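Local coordinates for proline dehydrogenase (Deinococcus radiodurans, PDB 4H6Q), which oxidises L-proline to delta-1-pyrroline-5-carboxylate with the aid of FAD, passing the electrons to a quinone in the first step of proline degradation to glutamate, at residues 57-63 and 277-283. Numbering follows the deposited sequence.
Sequences IAGNLDL and VRVYLPY. With TFB (tetrahydrofuran-2-carboxylic acid), chain D.
Arg278 reaches across from strand 277-283 to grip strand 58-63. CB lies near the methyl CB of Ala58; CG and then CD pass over the peptide of Gly59, CD also meeting CB of Asn60. A bend at chi3 (-62°) turns the guanidinium back, bringing NH1 2.9 Å from Gly59 O, which sits at the edge of the guanidinium, close to its plane. Ala58 CB lies over one face, while NE makes a salt bridge with Glu255 of the next strand and NH2 hydrogen-bonds a bound glycerol, probably from the crystallisation liquor.

Between the backbones, six N-H...O bonds indicate parallel pairing: Ala58, Asn60 and Asp62 each donate to and accept from strand 277-283. The shortest runs from Leu281 N to Asn60 O, 2.7 Å.

Asn60, Asp62 and Tyr280 share one face of the sheet. Asn60 ND2 approaches Tyr280 CD1 obliquely at 3.5 Å, amide and ring planes 70° apart, and a water accepting from ND2 donates to Arg278 O; OD1 bonds Ser98. Asp62 CB lies 3.6 Å from Tyr280 CE2, whereas the hydroxyl of Tyr280 bonds Asp137. With CG anti to the backbone N (chi1 -167°), the ring presents one face to the ligand tetrahydrofuran-2-carboxylic acid, whose CG lies 3.4 Å from Tyr280 CZ. A leucine in place of Tyr280 would probably strip the ligand of this flat support and leave Asp137 without its hydroxyl partner.

On the reverse face, Leu61 CD2 meets Leu281 CD1 at 4.0 Å, and Leu63 CD1 touches Tyr283 CE1 at 3.6 Å; Leu61 and Tyr283 pack against helices 42-54 and 71-90, Leu63 against 71-90. Parallel pairing of the first and last strands is the closure of a beta8-alpha8 (TIM) barrel, here with Tyr280 in the proline dehydrogenase active site.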
# COMPACT_ATOMS: atom_id res chain seq x y z
N ILE A 57 5.73 -15.78 -2.40
CA ILE A 57 5.22 -14.40 -2.50
C ILE A 57 5.13 -13.83 -1.10
O ILE A 57 4.66 -14.48 -0.17
CB ILE A 57 3.85 -14.43 -3.19
CG1 ILE A 57 3.98 -15.00 -4.63
CG2 ILE A 57 3.23 -13.01 -3.22
CD1 ILE A 57 2.63 -15.42 -5.21
N ALA A 58 5.60 -12.58 -0.95
CA ALA A 58 5.56 -11.89 0.33
C ALA A 58 4.20 -11.20 0.55
O ALA A 58 3.42 -10.99 -0.42
CB ALA A 58 6.71 -10.85 0.41
N GLY A 59 3.88 -10.85 1.81
CA GLY A 59 2.62 -10.18 2.10
C GLY A 59 2.82 -8.74 2.59
O GLY A 59 3.87 -8.35 3.14
N ASN A 60 1.78 -7.95 2.39
CA ASN A 60 1.75 -6.55 2.81
C ASN A 60 0.35 -6.38 3.42
O ASN A 60 -0.66 -6.24 2.69
CB ASN A 60 1.94 -5.66 1.56
CG ASN A 60 1.69 -4.22 1.81
OD1 ASN A 60 1.53 -3.75 2.95
ND2 ASN A 60 1.65 -3.46 0.69
N LEU A 61 0.25 -6.46 4.75
CA LEU A 61 -1.05 -6.54 5.46
C LEU A 61 -1.70 -5.16 5.55
O LEU A 61 -1.04 -4.15 5.80
CB LEU A 61 -0.85 -7.12 6.86
CG LEU A 61 -0.59 -8.62 6.87
CD1 LEU A 61 0.19 -9.00 8.14
CD2 LEU A 61 -1.92 -9.34 6.76
N ASP A 62 -3.03 -5.13 5.44
CA ASP A 62 -3.77 -3.90 5.66
C ASP A 62 -5.07 -4.17 6.36
O ASP A 62 -5.85 -5.01 5.89
CB ASP A 62 -3.98 -3.21 4.31
CG ASP A 62 -4.91 -2.01 4.39
OD1 ASP A 62 -4.53 -0.91 4.93
OD2 ASP A 62 -6.03 -2.15 3.92
N LEU A 63 -5.32 -3.47 7.47
CA LEU A 63 -6.63 -3.48 8.12
C LEU A 63 -7.51 -2.49 7.39
O LEU A 63 -7.16 -1.31 7.27
CB LEU A 63 -6.50 -3.09 9.59
CG LEU A 63 -7.82 -2.92 10.37
CD1 LEU A 63 -8.63 -4.23 10.43
CD2 LEU A 63 -7.52 -2.43 11.78
N VAL A 277 7.97 -10.41 -5.36
CA VAL A 277 6.56 -10.07 -5.49
C VAL A 277 5.98 -9.96 -4.08
O VAL A 277 6.20 -10.83 -3.24
CB VAL A 277 5.77 -11.14 -6.26
CG1 VAL A 277 4.28 -10.74 -6.41
CG2 VAL A 277 6.39 -11.44 -7.62
N ARG A 278 5.23 -8.89 -3.81
CA ARG A 278 4.58 -8.72 -2.50
C ARG A 278 3.15 -8.30 -2.72
O ARG A 278 2.88 -7.30 -3.40
CB ARG A 278 5.33 -7.66 -1.67
CG ARG A 278 4.77 -7.57 -0.24
CD ARG A 278 5.47 -6.47 0.55
NE ARG A 278 6.92 -6.64 0.73
CZ ARG A 278 7.49 -7.32 1.73
NH1 ARG A 278 6.75 -7.99 2.63
NH2 ARG A 278 8.81 -7.26 1.86
N VAL A 279 2.21 -9.05 -2.14
CA VAL A 279 0.81 -8.85 -2.39
C VAL A 279 0.17 -8.07 -1.27
O VAL A 279 0.35 -8.37 -0.07
CB VAL A 279 0.09 -10.22 -2.59
CG1 VAL A 279 -1.43 -10.11 -2.48
CG2 VAL A 279 0.49 -10.79 -3.94
N TYR A 280 -0.62 -7.03 -1.64
CA TYR A 280 -1.38 -6.21 -0.71
C TYR A 280 -2.57 -7.05 -0.24
O TYR A 280 -3.42 -7.45 -1.05
CB TYR A 280 -1.80 -4.92 -1.44
CG TYR A 280 -2.34 -3.81 -0.56
CD1 TYR A 280 -1.57 -2.66 -0.30
CD2 TYR A 280 -3.66 -3.86 -0.04
CE1 TYR A 280 -2.04 -1.64 0.50
CE2 TYR A 280 -4.15 -2.83 0.77
CZ TYR A 280 -3.32 -1.74 1.05
OH TYR A 280 -3.86 -0.78 1.84
N LEU A 281 -2.61 -7.29 1.08
CA LEU A 281 -3.46 -8.33 1.68
C LEU A 281 -4.37 -7.67 2.70
O LEU A 281 -4.02 -7.46 3.84
CB LEU A 281 -2.60 -9.41 2.31
CG LEU A 281 -3.29 -10.74 2.66
CD1 LEU A 281 -4.29 -10.68 3.81
CD2 LEU A 281 -3.86 -11.35 1.42
N PRO A 282 -5.59 -7.27 2.27
CA PRO A 282 -6.50 -6.53 3.17
C PRO A 282 -7.45 -7.45 3.91
O PRO A 282 -7.82 -8.53 3.41
CB PRO A 282 -7.25 -5.64 2.19
CG PRO A 282 -7.31 -6.45 0.92
CD PRO A 282 -6.14 -7.40 0.90
N TYR A 283 -7.87 -7.05 5.11
CA TYR A 283 -8.81 -7.83 5.85
C TYR A 283 -9.60 -6.88 6.77
O TYR A 283 -9.21 -5.73 6.99
CB TYR A 283 -8.11 -8.92 6.71
CG TYR A 283 -7.42 -8.29 7.92
CD1 TYR A 283 -8.02 -8.30 9.21
CD2 TYR A 283 -6.17 -7.63 7.76
CE1 TYR A 283 -7.42 -7.66 10.28
CE2 TYR A 283 -5.55 -6.99 8.85
CZ TYR A 283 -6.19 -6.99 10.09
OH TYR A 283 -5.59 -6.34 11.12
OA TFB D . -4.82 1.81 -1.77
CA TFB D . -5.70 1.28 -2.75
C TFB D . -7.12 1.23 -2.22
OB TFB D . -8.06 1.03 -3.04
CB TFB D . -5.23 -0.09 -3.05
CG TFB D . -4.49 -0.46 -1.85
CD TFB D . -4.04 0.78 -1.17
OXT TFB D . -7.39 1.38 -0.98
O HOH W 1 1.84 -4.91 -1.80